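PDB 6V77: putative HpcE protein from Mycolicibacterium smegmatis, which is of unsettled function but belongs to the fumarylacetoacetate hydrolase (FAH) family and binds a zinc ion. Local coordinates for residues A66-G76 and V95-I104; G203-T211 and T241-R249. One frame throughout, in Å; residues are numbered along the deposited sequence. Where two conformers were deposited one is given.

Both contacts lie in the FAH-family region of the chain and border the zinc ion held by Glu-121, Glu-123 and Asp-152. Contact 1 is a buried strand pair about 9 Å from the centre of the chain; contact 2, about 16 Å from it, pins the loop after strand 236-238 to strand 204-210. Their centres stand about 21 Å apart, their nearest atoms about 5 Å, without touching. Phe-97 of contact 1 comes within about 4 Å of the zinc, the side chain of Thr-241 of contact 2 within about 5 Å. Sulfate, probably from the crystallisation liquor, is bound about 4 Å from Gly-76 and about 5 Å from Thr-241, which is consistent with a pocket there.

Contact 1 of 2, residues A66-G76 and V95-I104; sequences APLPRQVFAVG and VIFTKFVSSI
Strands 72-76 and 95-97 run antiparallel at 142°, Ala-74 and Phe-97 forming a hydrogen-bonded pair, Ala-74 N to Phe-97 O and Phe-97 N to Ala-74 O, both 2.8 Å. The pairing strand on the other flank of 72-76 is 236-238. Beyond the bridge, Thr-98 takes over from the backbone: with its hydroxyl anti to the backbone N (chi1 -165°), OG1 donates to Val-72 O at 2.7 Å. A water that accepts from Val-72 N donates to the same OG1.

The ring of Phe-97 folds back over the partner strand. Its chi1 of 46° tucks CG between its own backbone N and carbonyl carbon, which places Ala-74 O over the centre of one ring face, 3.5 Å above the plane, while CE1 presses on Ala-74 CB at 3.3 Å. On the Val-75 and Ile-96 face, Val-75 CG2 and Ile-96 CD1 lie side by side.

Ahead of Val-72 in one segment and beyond Lys-99 in the other, the contact is made by apolar groups. Ile-104 CD1 touches the proline ring at Pro-69 CG, 3.7 Å away, and slides past Val-72 CG2; Val-101 CG2 packs against Pro-69 CD at 3.6 Å and Leu-68 CD1. Lys-99 lays CD along Ala-74 CB, then bends away so that NZ forms a salt bridge with the zinc ligand Asp-152 and donates to the carbonyls of Lys-171 and Phe-176. Phe-73 meets the ring of Phe-100 of the second subunit, and Phe-100 that subunit's Phe-73, at the dimer interface.

Chemically, the contact grades from backbone bonds to hydrocarbon packing, and Lys-99 connects it to the metal's second shell, its salt bridge probably positioning the zinc ligand Asp-152.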
loop_
_atom_site.group_PDB
_atom_site.type_symbol
_atom_site.label_atom_id
_atom_site.label_comp_id
_atom_site.label_asym_id
_atom_site.label_seq_id
_atom_site.Cartn_x
_atom_site.Cartn_y
_atom_site.Cartn_z
ATOM N N ALA B 66 -11.947 6.679 -5.290
ATOM C CA ALA B 66 -10.494 6.580 -5.443
ATOM C C ALA B 66 -10.190 5.094 -5.548
ATOM O O ALA B 66 -9.904 4.432 -4.542
ATOM C CB ALA B 66 -9.756 7.236 -4.280
ATOM N N PRO B 67 -10.281 4.521 -6.750
ATOM C CA PRO B 67 -10.179 3.059 -6.867
ATOM C C PRO B 67 -8.743 2.532 -6.880
ATOM O O PRO B 67 -8.542 1.338 -6.616
ATOM C CB PRO B 67 -10.881 2.771 -8.200
ATOM C CG PRO B 67 -10.650 4.017 -9.011
ATOM C CD PRO B 67 -10.665 5.164 -8.022
ATOM N N LEU B 68 -7.737 3.364 -7.171
ATOM C CA LEU B 68 -6.349 2.881 -7.240
ATOM C C LEU B 68 -5.389 3.878 -6.586
ATOM O O LEU B 68 -4.468 4.403 -7.229
ATOM C CB LEU B 68 -5.952 2.591 -8.687
ATOM C CG LEU B 68 -4.619 1.831 -8.863
ATOM C CD1 LEU B 68 -4.540 0.529 -8.050
ATOM C CD2 LEU B 68 -4.311 1.557 -10.330
ATOM N N PRO B 69 -5.552 4.129 -5.288
ATOM C CA PRO B 69 -4.636 5.047 -4.607
ATOM C C PRO B 69 -3.228 4.461 -4.572
ATOM O O PRO B 69 -3.041 3.256 -4.423
ATOM C CB PRO B 69 -5.230 5.183 -3.199
ATOM C CG PRO B 69 -6.068 3.917 -3.020
ATOM C CD PRO B 69 -6.583 3.576 -4.381
ATOM N N ARG B 70 -2.233 5.340 -4.724
ATOM C CA ARG B 70 -0.849 4.889 -4.603
ATOM C C ARG B 70 -0.534 4.410 -3.190
ATOM O O ARG B 70 0.227 3.449 -3.011
ATOM C CB ARG B 70 0.083 6.021 -5.026
ATOM C CG ARG B 70 -0.029 6.261 -6.516
ATOM C CD ARG B 70 0.497 7.630 -6.917
ATOM N NE ARG B 70 1.936 7.616 -7.066
ATOM C CZ ARG B 70 2.633 8.630 -7.587
ATOM N NH1 ARG B 70 2.006 9.726 -8.006
ATOM N NH2 ARG B 70 3.952 8.548 -7.694
ATOM N N GLN B 71 -1.083 5.087 -2.178
ATOM C CA GLN B 71 -0.861 4.743 -0.784
ATOM C C GLN B 71 -2.205 4.790 -0.082
ATOM O O GLN B 71 -3.001 5.693 -0.352
ATOM C CB GLN B 71 0.105 5.723 -0.101
ATOM C CG GLN B 71 1.486 5.720 -0.759
ATOM C CD GLN B 71 2.418 6.800 -0.216
ATOM O OE1 GLN B 71 3.581 6.514 0.103
ATOM N NE2 GLN B 71 1.922 8.038 -0.108
ATOM N N VAL B 72 -2.445 3.819 0.801
ATOM C CA VAL B 72 -3.649 3.769 1.639
ATOM C C VAL B 72 -3.190 3.788 3.082
ATOM O O VAL B 72 -2.449 2.891 3.516
ATOM C CB VAL B 72 -4.473 2.499 1.380
ATOM C CG1 VAL B 72 -5.664 2.432 2.355
ATOM C CG2 VAL B 72 -4.919 2.422 -0.073
ATOM N N PHE B 73 -3.661 4.759 3.838
ATOM C CA PHE B 73 -3.336 4.849 5.254
ATOM C C PHE B 73 -4.573 4.517 6.059
ATOM O O PHE B 73 -5.603 5.179 5.915
ATOM C CB PHE B 73 -2.834 6.245 5.595
ATOM C CG PHE B 73 -1.660 6.622 4.779
ATOM C CD1 PHE B 73 -0.399 6.170 5.121
ATOM C CD2 PHE B 73 -1.827 7.352 3.611
ATOM C CE1 PHE B 73 0.724 6.485 4.347
ATOM C CE2 PHE B 73 -0.695 7.697 2.822
ATOM C CZ PHE B 73 0.571 7.237 3.182
ATOM N N ALA B 74 -4.472 3.515 6.911
ATOM C CA ALA B 74 -5.601 3.159 7.768
ATOM C C ALA B 74 -5.191 3.397 9.210
ATOM O O ALA B 74 -4.094 3.002 9.620
ATOM C CB ALA B 74 -6.028 1.714 7.541
ATOM N N VAL B 75 -6.065 4.044 9.970
ATOM C CA VAL B 75 -5.752 4.529 11.303
ATOM C C VAL B 75 -6.492 3.654 12.306
ATOM O O VAL B 75 -7.699 3.426 12.161
ATOM C CB VAL B 75 -6.149 6.005 11.447
ATOM C CG1 VAL B 75 -5.867 6.510 12.854
ATOM C CG2 VAL B 75 -5.409 6.858 10.378
ATOM N N GLY B 76 -5.762 3.132 13.296
ATOM C CA GLY B 76 -6.373 2.411 14.394
ATOM C C GLY B 76 -6.589 3.318 15.597
ATOM O O GLY B 76 -6.010 4.391 15.691
ATOM N N VAL B 95 -1.964 5.347 15.165
ATOM C CA VAL B 95 -1.606 3.967 14.850
ATOM C C VAL B 95 -1.888 3.760 13.366
ATOM O O VAL B 95 -3.031 3.912 12.928
ATOM C CB VAL B 95 -2.423 2.985 15.706
ATOM C CG1 VAL B 95 -2.089 1.555 15.335
ATOM C CG2 VAL B 95 -2.186 3.233 17.196
ATOM N N ILE B 96 -0.855 3.454 12.577
ATOM C CA ILE B 96 -0.979 3.486 11.121
ATOM C C ILE B 96 -0.714 2.101 10.535
ATOM O O ILE B 96 0.325 1.484 10.810
ATOM C CB ILE B 96 -0.032 4.530 10.491
ATOM C CG1 ILE B 96 -0.320 5.940 11.058
ATOM C CG2 ILE B 96 -0.150 4.476 8.970
ATOM C CD1 ILE B 96 -1.735 6.479 10.783
ATOM N N PHE B 97 -1.634 1.638 9.691
ATOM C CA PHE B 97 -1.434 0.423 8.910
ATOM C C PHE B 97 -2.028 0.676 7.529
ATOM O O PHE B 97 -2.283 1.819 7.139
ATOM C CB PHE B 97 -2.028 -0.810 9.613
ATOM C CG PHE B 97 -3.401 -0.594 10.145
ATOM C CD1 PHE B 97 -4.505 -0.879 9.367
ATOM C CD2 PHE B 97 -3.596 -0.113 11.428
ATOM C CE1 PHE B 97 -5.793 -0.674 9.864
ATOM C CE2 PHE B 97 -4.883 0.105 11.923
ATOM C CZ PHE B 97 -5.973 -0.174 11.146
ATOM N N THR B 98 -2.213 -0.376 6.744
ATOM C CA THR B 98 -2.744 -0.147 5.408
ATOM C C THR B 98 -3.892 -1.115 5.157
ATOM O O THR B 98 -4.124 -2.059 5.916
ATOM C CB THR B 98 -1.650 -0.279 4.321
ATOM O OG1 THR B 98 -2.133 0.291 3.091
ATOM C CG2 THR B 98 -1.264 -1.757 4.104
ATOM N N LYS B 99 -4.650 -0.828 4.110
ATOM C CA LYS B 99 -5.637 -1.754 3.571
ATOM C C LYS B 99 -5.264 -1.904 2.102
ATOM O O LYS B 99 -5.302 -0.921 1.351
ATOM C CB LYS B 99 -7.059 -1.222 3.783
ATOM C CG LYS B 99 -7.501 -1.309 5.257
ATOM C CD LYS B 99 -8.690 -0.383 5.613
ATOM C CE LYS B 99 -10.001 -0.874 5.025
ATOM N NZ LYS B 99 -10.363 -2.260 5.437
ATOM N N PHE B 100 -4.833 -3.105 1.713
ATOM C CA PHE B 100 -4.217 -3.259 0.395
ATOM C C PHE B 100 -5.222 -2.950 -0.708
ATOM O O PHE B 100 -6.420 -3.206 -0.562
ATOM C CB PHE B 100 -3.634 -4.667 0.254
ATOM C CG PHE B 100 -2.431 -4.900 1.147
ATOM C CD1 PHE B 100 -1.208 -4.278 0.848
ATOM C CD2 PHE B 100 -2.525 -5.665 2.297
ATOM C CE1 PHE B 100 -0.106 -4.460 1.662
ATOM C CE2 PHE B 100 -1.418 -5.856 3.120
ATOM C CZ PHE B 100 -0.206 -5.246 2.797
ATOM N N VAL B 101 -4.731 -2.345 -1.798
ATOM C CA VAL B 101 -5.627 -1.771 -2.799
ATOM C C VAL B 101 -6.525 -2.815 -3.465
ATOM O O VAL B 101 -7.634 -2.479 -3.900
ATOM C CB VAL B 101 -4.813 -0.960 -3.846
ATOM C CG1 VAL B 101 -4.097 -1.855 -4.857
ATOM C CG2 VAL B 101 -5.698 0.054 -4.542
ATOM N N SER B 102 -6.113 -4.085 -3.513
ATOM C CA SER B 102 -6.971 -5.105 -4.104
ATOM C C SER B 102 -8.274 -5.298 -3.327
ATOM O O SER B 102 -9.200 -5.886 -3.881
ATOM C CB SER B 102 -6.266 -6.468 -4.204
ATOM O OG SER B 102 -5.779 -6.900 -2.947
ATOM N N SER B 103 -8.354 -4.820 -2.077
ATOM C CA SER B 103 -9.562 -4.926 -1.260
ATOM C C SER B 103 -10.504 -3.748 -1.432
ATOM O O SER B 103 -11.608 -3.770 -0.875
ATOM C CB SER B 103 -9.199 -5.033 0.228
ATOM O OG SER B 103 -8.668 -3.803 0.702
ATOM N N ILE B 104 -10.096 -2.709 -2.153
ATOM C CA ILE B 104 -10.926 -1.517 -2.278
ATOM C C ILE B 104 -11.995 -1.771 -3.328
ATOM O O ILE B 104 -11.706 -2.267 -4.424
ATOM C CB ILE B 104 -10.066 -0.291 -2.629
ATOM C CG1 ILE B 104 -9.252 0.129 -1.403
ATOM C CG2 ILE B 104 -10.955 0.874 -3.144
ATOM C CD1 ILE B 104 -8.304 1.301 -1.653
HETATM O O HOH W 1 -11.156 -0.254 -6.650
HETATM O O HOH W 2 -0.659 1.555 0.696
HETATM O O HOH W 3 -4.558 6.280 16.158
#

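Contact 2 of 2, residues G203-T211 and T241-R249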
loop_
_atom_site.group_PDB
_atom_site.type_symbol
_atom_site.label_atom_id
_atom_site.label_comp_id
_atom_site.label_asym_id
_atom_site.label_seq_id
_atom_site.Cartn_x
_atom_site.Cartn_y
_atom_site.Cartn_z
ATOM N N GLY B 203 -31.074 -3.045 10.760
ATOM C CA GLY B 203 -31.892 -1.935 11.218
ATOM C C GLY B 203 -31.659 -1.475 12.645
ATOM O O GLY B 203 -32.338 -0.545 13.094
ATOM N N GLU B 204 -30.725 -2.080 13.369
ATOM C CA GLU B 204 -30.417 -1.716 14.749
ATOM C C GLU B 204 -29.090 -0.966 14.766
ATOM O O GLU B 204 -28.108 -1.447 14.201
ATOM C CB GLU B 204 -30.333 -2.971 15.626
ATOM C CG GLU B 204 -29.435 -2.856 16.863
ATOM C CD GLU B 204 -29.114 -4.210 17.506
ATOM O OE1 GLU B 204 -29.697 -5.232 17.090
ATOM O OE2 GLU B 204 -28.267 -4.253 18.424
ATOM N N THR B 205 -29.064 0.211 15.405
ATOM C CA THR B 205 -27.815 0.972 15.452
ATOM C C THR B 205 -26.764 0.192 16.230
ATOM O O THR B 205 -27.046 -0.342 17.310
ATOM C CB THR B 205 -28.013 2.352 16.090
ATOM O OG1 THR B 205 -28.987 3.093 15.350
ATOM C CG2 THR B 205 -26.696 3.139 16.076
ATOM N N VAL B 206 -25.569 0.098 15.658
ATOM C CA VAL B 206 -24.419 -0.465 16.351
ATOM C C VAL B 206 -23.275 0.528 16.495
ATOM O O VAL B 206 -22.438 0.355 17.397
ATOM C CB VAL B 206 -23.923 -1.750 15.657
ATOM C CG1 VAL B 206 -24.973 -2.875 15.805
ATOM C CG2 VAL B 206 -23.615 -1.480 14.202
ATOM N N GLN B 207 -23.184 1.549 15.640
ATOM C CA GLN B 207 -22.243 2.643 15.842
ATOM C C GLN B 207 -22.951 3.959 15.569
ATOM O O GLN B 207 -23.802 4.036 14.681
ATOM C CB GLN B 207 -21.028 2.517 14.926
ATOM C CG GLN B 207 -20.116 1.326 15.245
ATOM C CD GLN B 207 -18.887 1.324 14.358
ATOM O OE1 GLN B 207 -18.972 0.979 13.177
ATOM N NE2 GLN B 207 -17.748 1.751 14.906
ATOM N N HIS B 208 -22.606 4.982 16.349
ATOM C CA HIS B 208 -23.138 6.326 16.126
ATOM C C HIS B 208 -22.317 7.339 16.904
ATOM O O HIS B 208 -22.303 7.307 18.138
ATOM C CB HIS B 208 -24.607 6.432 16.543
ATOM C CG HIS B 208 -25.124 7.840 16.519
ATOM N ND1 HIS B 208 -25.448 8.536 17.665
ATOM C CD2 HIS B 208 -25.342 8.688 15.487
ATOM C CE1 HIS B 208 -25.862 9.748 17.337
ATOM N NE2 HIS B 208 -25.798 9.869 16.022
ATOM N N SER B 209 -21.655 8.249 16.196
ATOM C CA SER B 209 -20.790 9.228 16.832
ATOM C C SER B 209 -20.646 10.424 15.887
ATOM O O SER B 209 -21.386 10.554 14.908
ATOM C CB SER B 209 -19.436 8.588 17.175
ATOM O OG SER B 209 -18.685 9.411 18.043
ATOM N N ARG B 210 -19.699 11.304 16.191
ATOM C CA ARG B 210 -19.351 12.420 15.317
ATOM C C ARG B 210 -17.837 12.495 15.212
ATOM O O ARG B 210 -17.130 12.199 16.176
ATOM C CB ARG B 210 -19.907 13.767 15.835
ATOM C CG ARG B 210 -21.441 13.822 15.982
ATOM C CD ARG B 210 -21.944 15.260 16.240
ATOM N NE ARG B 210 -21.798 16.111 15.061
ATOM C CZ ARG B 210 -22.754 16.312 14.158
ATOM N NH1 ARG B 210 -22.523 17.091 13.104
ATOM N NH2 ARG B 210 -23.938 15.727 14.302
ATOM N N THR B 211 -17.338 12.884 14.028
ATOM C CA THR B 211 -15.885 12.924 13.859
ATOM C C THR B 211 -15.214 14.003 14.694
ATOM O O THR B 211 -13.973 14.054 14.716
ATOM C CB THR B 211 -15.497 13.125 12.396
ATOM O OG1 THR B 211 -15.958 14.405 11.953
ATOM C CG2 THR B 211 -16.093 12.025 11.530
ATOM N N THR B 241 -12.416 4.347 13.405
ATOM C CA THR B 241 -13.823 4.069 13.669
ATOM C C THR B 241 -14.201 4.376 15.118
ATOM O O THR B 241 -13.400 4.160 16.035
ATOM C CB THR B 241 -14.175 2.596 13.370
ATOM O OG1 THR B 241 -15.593 2.466 13.260
ATOM C CG2 THR B 241 -13.671 1.653 14.448
ATOM N N PRO B 242 -15.418 4.858 15.352
ATOM C CA PRO B 242 -15.896 5.088 16.719
ATOM C C PRO B 242 -16.235 3.766 17.411
ATOM O O PRO B 242 -16.070 2.676 16.857
ATOM C CB PRO B 242 -17.147 5.961 16.523
ATOM C CG PRO B 242 -17.635 5.626 15.146
ATOM C CD PRO B 242 -16.379 5.311 14.333
ATOM N N SER B 243 -16.703 3.880 18.641
ATOM C CA SER B 243 -17.013 2.691 19.430
ATOM C C SER B 243 -18.236 1.962 18.870
ATOM O O SER B 243 -18.947 2.449 17.981
ATOM C CB SER B 243 -17.243 3.066 20.886
ATOM O OG SER B 243 -18.476 3.752 21.026
ATOM N N GLY B 244 -18.489 0.774 19.415
ATOM C CA GLY B 244 -19.590 -0.053 18.969
ATOM C C GLY B 244 -19.193 -1.222 18.094
ATOM O O GLY B 244 -20.080 -1.971 17.648
ATOM N N VAL B 245 -17.900 -1.432 17.841
ATOM C CA VAL B 245 -17.543 -2.580 17.013
ATOM C C VAL B 245 -17.908 -3.873 17.743
ATOM O O VAL B 245 -18.066 -3.917 18.971
ATOM C CB VAL B 245 -16.058 -2.564 16.611
ATOM C CG1 VAL B 245 -15.676 -1.202 16.061
ATOM C CG2 VAL B 245 -15.153 -2.992 17.773
ATOM N N GLY B 246 -18.063 -4.948 16.964
ATOM C CA GLY B 246 -18.519 -6.205 17.535
ATOM C C GLY B 246 -17.544 -6.818 18.520
ATOM O O GLY B 246 -17.958 -7.437 19.501
ATOM N N MET B 247 -16.234 -6.649 18.289
ATOM C CA MET B 247 -15.298 -7.269 19.221
ATOM C C MET B 247 -15.293 -6.577 20.584
ATOM O O MET B 247 -14.732 -7.129 21.536
ATOM C CB MET B 247 -13.876 -7.283 18.626
ATOM C CG MET B 247 -13.239 -5.930 18.567
ATOM S SD MET B 247 -11.468 -6.110 18.262
ATOM C CE MET B 247 -10.975 -4.384 18.065
ATOM N N GLY B 248 -15.912 -5.397 20.698
ATOM C CA GLY B 248 -16.021 -4.680 21.953
ATOM C C GLY B 248 -17.275 -4.966 22.755
ATOM O O GLY B 248 -17.398 -4.488 23.891
ATOM N N ARG B 249 -18.208 -5.732 22.205
ATOM C CA ARG B 249 -19.473 -5.975 22.883
ATOM C C ARG B 249 -19.355 -7.161 23.829
ATOM O O ARG B 249 -18.432 -7.975 23.724
ATOM C CB ARG B 249 -20.572 -6.199 21.842
ATOM C CG ARG B 249 -20.751 -4.920 21.024
ATOM C CD ARG B 249 -21.635 -5.017 19.804
ATOM N NE ARG B 249 -21.889 -3.663 19.305
ATOM C CZ ARG B 249 -22.913 -2.894 19.666
ATOM N NH1 ARG B 249 -23.844 -3.339 20.519
ATOM N NH2 ARG B 249 -23.019 -1.673 19.150
HETATM O O HOH W 4 -20.501 4.842 18.047
#
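Gln-207 reaches from strand 204-210 into the loop of residues 241-249, its side chain crossing that of Thr-241 at about a right angle. CG lies anti to the carbonyl carbon (chi1 -68°) and the chain runs on extended, which carries NE2 deep enough to donate to Thr-241 OG1 at 2.8 Å, a fairly straight bond close to the amide plane. NE2 also makes a weak, bent bond to Pro-242 O at 2.7 Å and a long, weak one to Ser-243 O. The other end of the amide, OE1, accepts from Val-122 N, while Thr-241 OG1 is hydrogen-bonded to Val-122 O. Val-122 thus holds OE1 directly and NE2 through Thr-241 OG1, which favours one orientation of the amide.

Arg-249 comes in from the far end of the loop, extended from CG to NE. Its NE donates to Gly-244 O at 3.0 Å, with that oxygen at the guanidinium edge; NH2 makes a weak bond to Val-206 O, also at the edge, at 2.7 Å. Val-206 CG1 sits over one guanidinium face, 4.0 Å above the plane and offset toward the rim. The arginine therefore bridges the two backbones. Gly-244 packs close, its CA 3.3 Å from Val-206 O, at backbone angles (104/2) suited to a residue without a side chain. Elsewhere Ser-209 CB packs on Pro-242 CB at 3.5 Å, and a water accepts from His-208 N and donates to Ser-243 O.

Val-206 and Gln-207 both face Ala-199 on the neighbouring strand, a classic beta bulge in 204-210, the outermost strand of its sheet within this chain. The site is a loop docked on that bulged strand, with Thr-241 at its start lying beside zinc ligand Glu-121.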